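Local atomic coordinates of 182aa long hypothetical protein (Pyrococcus horikoshii, PDB entry 2GAN), a protein that is of unknown function but belongs to the GNAT acetyltransferase family and so probably transfers an acetyl group from acetyl-CoA to an unidentified acceptor. Residues E16-T28 / L108-G120. Numbering follows the deposited sequence.
Sequences ELLELMFRIYRST and LIEFFVVDPEFQG. With SO4 (sulfate ion), chain D.
Arg23 grips Asp115 end-on with two nitrogens, one to each carboxylate oxygen. NH1 of Arg23 gives a 2.8 Å salt bridge to OD1 of Asp115 from above the carboxylate plane, while NH2 of Arg23 meets OD2 of Asp115 at 2.9 Å on the syn side; the two flat groups are turned 47° apart. A bend at chi3 (55°) swings the guanidinium onto the acid, and CG of Pro116 lies over one guanidinium face. OD2 of Asp115 also accepts a hydrogen bond from the backbone N of Glu117 (2.9 Å) through its anti lone pair, an Asx turn that fixes the carboxylate at the head of the type I turn Asp115–Phe118. With an alanine in place of Asp115, Arg23 would probably lack its charged mate here and the N-H of Glu117 its side-chain acceptor, freeing the turn to shift.

The rest is largely apolar. CG1 of Ile24 sits 4.0 Å from CD of Pro116; OG and CB of Ser27 rest against CB of Pro116. Both methyls of Leu17 reach the Phe111 ring, CD2 lying at its edge, 3.9 Å from CE1. Selenomethionine Met21 approaches the same ring obliquely, its SE 5.1 Å from the centroid, a Met-aromatic contact. Phe111 N donates to O4 of a sulfate, probably from the crystallisation liquor, that Arg61 also binds. The positive phi of Phe111 is consistent with the bulge familiar in this central GNAT strand.

The axes of helix 16-27 and strand 108-114 approach to 9.7 Å at an angle of 67°. Tyr54 and Leu58 of helix 47-65 also pack on Phe111, whereas Phe112 turns from helix 14-27 toward Leu128 of helix 123-137; strand 106-114 runs between 78-85 and 141-146 in the mixed sheet.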
loop_
_atom_site.group_PDB
_atom_site.type_symbol
_atom_site.label_atom_id
_atom_site.label_comp_id
_atom_site.label_asym_id
_atom_site.label_seq_id
_atom_site.Cartn_x
_atom_site.Cartn_y
_atom_site.Cartn_z
ATOM N N GLU A 16 -12.690 -17.281 15.373
ATOM C CA GLU A 16 -13.327 -16.610 14.245
ATOM C C GLU A 16 -12.427 -15.495 13.716
ATOM O O GLU A 16 -12.310 -15.310 12.510
ATOM C CB GLU A 16 -14.696 -16.038 14.646
ATOM C CG GLU A 16 -15.406 -15.394 13.454
ATOM C CD GLU A 16 -16.887 -15.148 13.679
ATOM O OE1 GLU A 16 -17.364 -15.262 14.831
ATOM O OE2 GLU A 16 -17.574 -14.820 12.693
ATOM N N LEU A 17 -11.789 -14.760 14.624
ATOM C CA LEU A 17 -10.890 -13.675 14.241
ATOM C C LEU A 17 -9.631 -14.216 13.549
ATOM O O LEU A 17 -9.183 -13.679 12.532
ATOM C CB LEU A 17 -10.493 -12.845 15.468
ATOM C CG LEU A 17 -11.562 -11.912 16.055
ATOM C CD1 LEU A 17 -11.092 -11.335 17.387
ATOM C CD2 LEU A 17 -11.851 -10.781 15.064
ATOM N N LEU A 18 -9.069 -15.285 14.099
ATOM C CA LEU A 18 -7.874 -15.892 13.522
ATOM C C LEU A 18 -8.068 -16.186 12.033
ATOM O O LEU A 18 -7.218 -15.849 11.203
ATOM C CB LEU A 18 -7.543 -17.193 14.257
ATOM C CG LEU A 18 -6.197 -17.846 13.937
ATOM C CD1 LEU A 18 -5.070 -16.904 14.323
ATOM C CD2 LEU A 18 -6.071 -19.149 14.707
ATOM N N GLU A 19 -9.197 -16.812 11.704
ATOM C CA GLU A 19 -9.519 -17.182 10.327
ATOM C C GLU A 19 -9.769 -15.949 9.452
ATOM O O GLU A 19 -9.446 -15.942 8.260
ATOM C CB GLU A 19 -10.733 -18.128 10.321
ATOM C CG GLU A 19 -11.143 -18.670 8.946
ATOM C CD GLU A 19 -11.947 -19.964 9.043
ATOM O OE1 GLU A 19 -12.631 -20.169 10.070
ATOM O OE2 GLU A 19 -11.903 -20.773 8.087
ATOM N N LEU A 20 -10.348 -14.909 10.041
ATOM C CA LEU A 20 -10.589 -13.675 9.296
ATOM C C LEU A 20 -9.220 -13.058 8.965
ATOM O O LEU A 20 -8.975 -12.625 7.834
ATOM C CB LEU A 20 -11.429 -12.695 10.132
ATOM C CG LEU A 20 -11.517 -11.234 9.653
ATOM C CD1 LEU A 20 -11.951 -11.186 8.197
ATOM C CD2 LEU A 20 -12.498 -10.453 10.524
HETATM N N MSE A 21 -8.317 -13.043 9.941
HETATM C CA MSE A 21 -6.998 -12.472 9.711
HETATM C C MSE A 21 -6.193 -13.259 8.679
HETATM O O MSE A 21 -5.369 -12.686 7.961
HETATM C CB MSE A 21 -6.223 -12.361 11.033
HETATM C CG MSE A 21 -6.855 -11.381 12.022
HETATM SE SE MSE A 21 -7.079 -9.596 11.251
HETATM C CE MSE A 21 -5.508 -8.774 11.988
ATOM N N PHE A 22 -6.426 -14.565 8.599
ATOM C CA PHE A 22 -5.711 -15.386 7.622
ATOM C C PHE A 22 -6.204 -15.083 6.212
ATOM O O PHE A 22 -5.412 -14.968 5.274
ATOM C CB PHE A 22 -5.912 -16.872 7.905
ATOM C CG PHE A 22 -5.394 -17.767 6.817
ATOM C CD1 PHE A 22 -4.044 -17.754 6.469
ATOM C CD2 PHE A 22 -6.257 -18.605 6.122
ATOM C CE1 PHE A 22 -3.561 -18.560 5.441
ATOM C CE2 PHE A 22 -5.786 -19.416 5.091
ATOM C CZ PHE A 22 -4.436 -19.394 4.750
ATOM N N ARG A 23 -7.515 -14.955 6.061
ATOM C CA ARG A 23 -8.074 -14.664 4.751
ATOM C C ARG A 23 -7.526 -13.325 4.265
ATOM O O ARG A 23 -7.277 -13.135 3.078
ATOM C CB ARG A 23 -9.611 -14.687 4.821
ATOM C CG ARG A 23 -10.172 -16.109 5.008
ATOM C CD ARG A 23 -11.692 -16.159 5.178
ATOM N NE ARG A 23 -12.381 -15.509 4.067
ATOM C CZ ARG A 23 -13.035 -14.354 4.161
ATOM N NH1 ARG A 23 -13.108 -13.716 5.318
ATOM N NH2 ARG A 23 -13.591 -13.820 3.083
ATOM N N ILE A 24 -7.300 -12.407 5.193
ATOM C CA ILE A 24 -6.747 -11.105 4.837
ATOM C C ILE A 24 -5.272 -11.262 4.464
ATOM O O ILE A 24 -4.789 -10.640 3.520
ATOM C CB ILE A 24 -6.888 -10.125 6.006
ATOM C CG1 ILE A 24 -8.374 -9.811 6.202
ATOM C CG2 ILE A 24 -6.086 -8.854 5.741
ATOM C CD1 ILE A 24 -8.698 -9.174 7.525
ATOM N N TYR A 25 -4.566 -12.102 5.216
ATOM C CA TYR A 25 -3.153 -12.366 4.969
ATOM C C TYR A 25 -2.989 -12.958 3.575
ATOM O O TYR A 25 -2.023 -12.664 2.878
ATOM C CB TYR A 25 -2.616 -13.354 6.010
ATOM C CG TYR A 25 -1.119 -13.592 5.970
ATOM C CD1 TYR A 25 -0.594 -14.806 5.519
ATOM C CD2 TYR A 25 -0.231 -12.624 6.448
ATOM C CE1 TYR A 25 0.781 -15.053 5.556
ATOM C CE2 TYR A 25 1.141 -12.859 6.492
ATOM C CZ TYR A 25 1.642 -14.079 6.049
ATOM O OH TYR A 25 2.995 -14.331 6.156
ATOM N N ARG A 26 -3.933 -13.794 3.170
ATOM C CA ARG A 26 -3.877 -14.419 1.855
ATOM C C ARG A 26 -4.311 -13.426 0.774
ATOM O O ARG A 26 -3.633 -13.265 -0.240
ATOM C CB ARG A 26 -4.780 -15.655 1.836
ATOM C CG ARG A 26 -4.733 -16.496 0.561
ATOM C CD ARG A 26 -5.649 -17.705 0.715
ATOM N NE ARG A 26 -7.047 -17.309 0.925
ATOM C CZ ARG A 26 -8.007 -18.121 1.367
ATOM N NH1 ARG A 26 -7.732 -19.386 1.657
ATOM N NH2 ARG A 26 -9.246 -17.672 1.513
ATOM N N SER A 27 -5.427 -12.742 0.989
ATOM C CA SER A 27 -5.899 -11.791 -0.012
ATOM C C SER A 27 -4.877 -10.690 -0.299
ATOM O O SER A 27 -4.763 -10.235 -1.433
ATOM C CB SER A 27 -7.227 -11.169 0.422
ATOM O OG SER A 27 -7.039 -10.293 1.516
ATOM N N THR A 28 -4.136 -10.270 0.725
ATOM C CA THR A 28 -3.119 -9.221 0.573
ATOM C C THR A 28 -1.730 -9.795 0.285
ATOM O O THR A 28 -0.729 -9.071 0.295
ATOM C CB THR A 28 -2.995 -8.356 1.849
ATOM O OG1 THR A 28 -2.542 -9.173 2.942
ATOM C CG2 THR A 28 -4.346 -7.734 2.205
ATOM N N LEU A 108 -5.699 4.945 21.433
ATOM C CA LEU A 108 -5.178 4.136 20.334
ATOM C C LEU A 108 -6.229 3.317 19.591
ATOM O O LEU A 108 -7.069 2.661 20.201
ATOM C CB LEU A 108 -4.106 3.180 20.866
ATOM C CG LEU A 108 -2.665 3.636 21.075
ATOM C CD1 LEU A 108 -2.589 5.101 21.395
ATOM C CD2 LEU A 108 -2.038 2.794 22.167
ATOM N N ILE A 109 -6.173 3.367 18.264
ATOM C CA ILE A 109 -7.068 2.590 17.422
ATOM C C ILE A 109 -6.181 1.604 16.682
ATOM O O ILE A 109 -5.118 1.974 16.194
ATOM C CB ILE A 109 -7.798 3.476 16.389
ATOM C CG1 ILE A 109 -8.912 4.269 17.091
ATOM C CG2 ILE A 109 -8.349 2.608 15.244
ATOM C CD1 ILE A 109 -9.615 5.290 16.212
ATOM N N GLU A 110 -6.602 0.348 16.621
ATOM C CA GLU A 110 -5.833 -0.673 15.926
ATOM C C GLU A 110 -6.737 -1.855 15.617
ATOM O O GLU A 110 -7.947 -1.805 15.874
ATOM C CB GLU A 110 -4.621 -1.106 16.777
ATOM C CG GLU A 110 -4.928 -1.630 18.176
ATOM C CD GLU A 110 -3.682 -1.701 19.082
ATOM O OE1 GLU A 110 -3.718 -2.433 20.089
ATOM O OE2 GLU A 110 -2.670 -1.022 18.802
ATOM N N PHE A 111 -6.166 -2.906 15.034
ATOM C CA PHE A 111 -6.950 -4.094 14.711
ATOM C C PHE A 111 -8.158 -3.686 13.865
ATOM O O PHE A 111 -9.265 -4.192 14.058
ATOM C CB PHE A 111 -7.409 -4.749 16.015
ATOM C CG PHE A 111 -7.723 -6.204 15.890
ATOM C CD1 PHE A 111 -9.016 -6.666 16.088
ATOM C CD2 PHE A 111 -6.710 -7.126 15.654
ATOM C CE1 PHE A 111 -9.299 -8.030 16.063
ATOM C CE2 PHE A 111 -6.977 -8.489 15.626
ATOM C CZ PHE A 111 -8.268 -8.945 15.833
ATOM N N PHE A 112 -7.922 -2.758 12.938
ATOM C CA PHE A 112 -8.951 -2.224 12.046
ATOM C C PHE A 112 -8.879 -2.929 10.703
ATOM O O PHE A 112 -7.966 -2.686 9.928
ATOM C CB PHE A 112 -8.715 -0.728 11.817
ATOM C CG PHE A 112 -9.679 -0.086 10.846
ATOM C CD1 PHE A 112 -9.259 0.969 10.034
ATOM C CD2 PHE A 112 -11.002 -0.497 10.765
ATOM C CE1 PHE A 112 -10.139 1.608 9.157
ATOM C CE2 PHE A 112 -11.897 0.137 9.887
ATOM C CZ PHE A 112 -11.459 1.191 9.083
ATOM N N VAL A 113 -9.848 -3.785 10.416
ATOM C CA VAL A 113 -9.826 -4.482 9.151
ATOM C C VAL A 113 -11.223 -4.732 8.636
ATOM O O VAL A 113 -12.203 -4.528 9.347
ATOM C CB VAL A 113 -9.082 -5.829 9.281
ATOM C CG1 VAL A 113 -10.070 -6.940 9.616
ATOM C CG2 VAL A 113 -8.321 -6.112 8.008
ATOM N N VAL A 114 -11.308 -5.168 7.389
ATOM C CA VAL A 114 -12.592 -5.470 6.779
ATOM C C VAL A 114 -12.450 -6.727 5.932
ATOM O O VAL A 114 -11.449 -6.906 5.248
ATOM C CB VAL A 114 -13.079 -4.321 5.875
ATOM C CG1 VAL A 114 -14.341 -4.752 5.140
ATOM C CG2 VAL A 114 -13.360 -3.081 6.710
ATOM N N ASP A 115 -13.454 -7.595 5.994
ATOM C CA ASP A 115 -13.455 -8.831 5.226
ATOM C C ASP A 115 -13.216 -8.449 3.767
ATOM O O ASP A 115 -13.924 -7.605 3.212
ATOM C CB ASP A 115 -14.804 -9.541 5.383
ATOM C CG ASP A 115 -14.808 -10.940 4.790
ATOM O OD1 ASP A 115 -15.155 -11.886 5.524
ATOM O OD2 ASP A 115 -14.472 -11.095 3.597
ATOM N N PRO A 116 -12.209 -9.066 3.131
ATOM C CA PRO A 116 -11.865 -8.782 1.731
ATOM C C PRO A 116 -12.998 -8.919 0.708
ATOM O O PRO A 116 -12.908 -8.380 -0.394
ATOM C CB PRO A 116 -10.693 -9.731 1.464
ATOM C CG PRO A 116 -10.950 -10.872 2.395
ATOM C CD PRO A 116 -11.412 -10.192 3.656
ATOM N N GLU A 117 -14.061 -9.627 1.076
ATOM C CA GLU A 117 -15.195 -9.818 0.184
ATOM C C GLU A 117 -16.307 -8.791 0.447
ATOM O O GLU A 117 -17.361 -8.841 -0.180
ATOM C CB GLU A 117 -15.722 -11.257 0.330
ATOM C CG GLU A 117 -17.174 -11.406 0.778
ATOM C CD GLU A 117 -18.162 -11.447 -0.385
ATOM O OE1 GLU A 117 -19.368 -11.699 -0.139
ATOM O OE2 GLU A 117 -17.733 -11.227 -1.543
ATOM N N PHE A 118 -16.061 -7.856 1.362
ATOM C CA PHE A 118 -17.043 -6.825 1.700
ATOM C C PHE A 118 -16.456 -5.418 1.631
ATOM O O PHE A 118 -16.874 -4.530 2.367
ATOM C CB PHE A 118 -17.610 -7.039 3.110
ATOM C CG PHE A 118 -18.534 -8.219 3.233
ATOM C CD1 PHE A 118 -18.031 -9.498 3.460
ATOM C CD2 PHE A 118 -19.913 -8.048 3.136
ATOM C CE1 PHE A 118 -18.886 -10.590 3.587
ATOM C CE2 PHE A 118 -20.779 -9.135 3.261
ATOM C CZ PHE A 118 -20.267 -10.409 3.489
ATOM N N GLN A 119 -15.489 -5.216 0.746
ATOM C CA GLN A 119 -14.862 -3.914 0.599
ATOM C C GLN A 119 -15.753 -2.911 -0.126
ATOM O O GLN A 119 -16.668 -3.294 -0.852
ATOM C CB GLN A 119 -13.542 -4.063 -0.146
ATOM C CG GLN A 119 -12.517 -4.837 0.636
ATOM C CD GLN A 119 -11.262 -5.071 -0.159
ATOM O OE1 GLN A 119 -10.734 -4.151 -0.785
ATOM N NE2 GLN A 119 -10.763 -6.298 -0.130
ATOM N N GLY A 120 -15.477 -1.626 0.078
ATOM C CA GLY A 120 -16.259 -0.582 -0.569
ATOM C C GLY A 120 -17.747 -0.669 -0.285
ATOM O O GLY A 120 -18.557 -0.246 -1.105
HETATM S S SO4 D . -2.647 -3.690 14.087
HETATM O O1 SO4 D . -3.385 -3.994 12.845
HETATM O O2 SO4 D . -2.194 -2.280 14.079
HETATM O O3 SO4 D . -1.478 -4.583 14.168
HETATM O O4 SO4 D . -3.527 -3.901 15.247
HETATM O O HOH W 1 -8.098 -7.530 0.156
#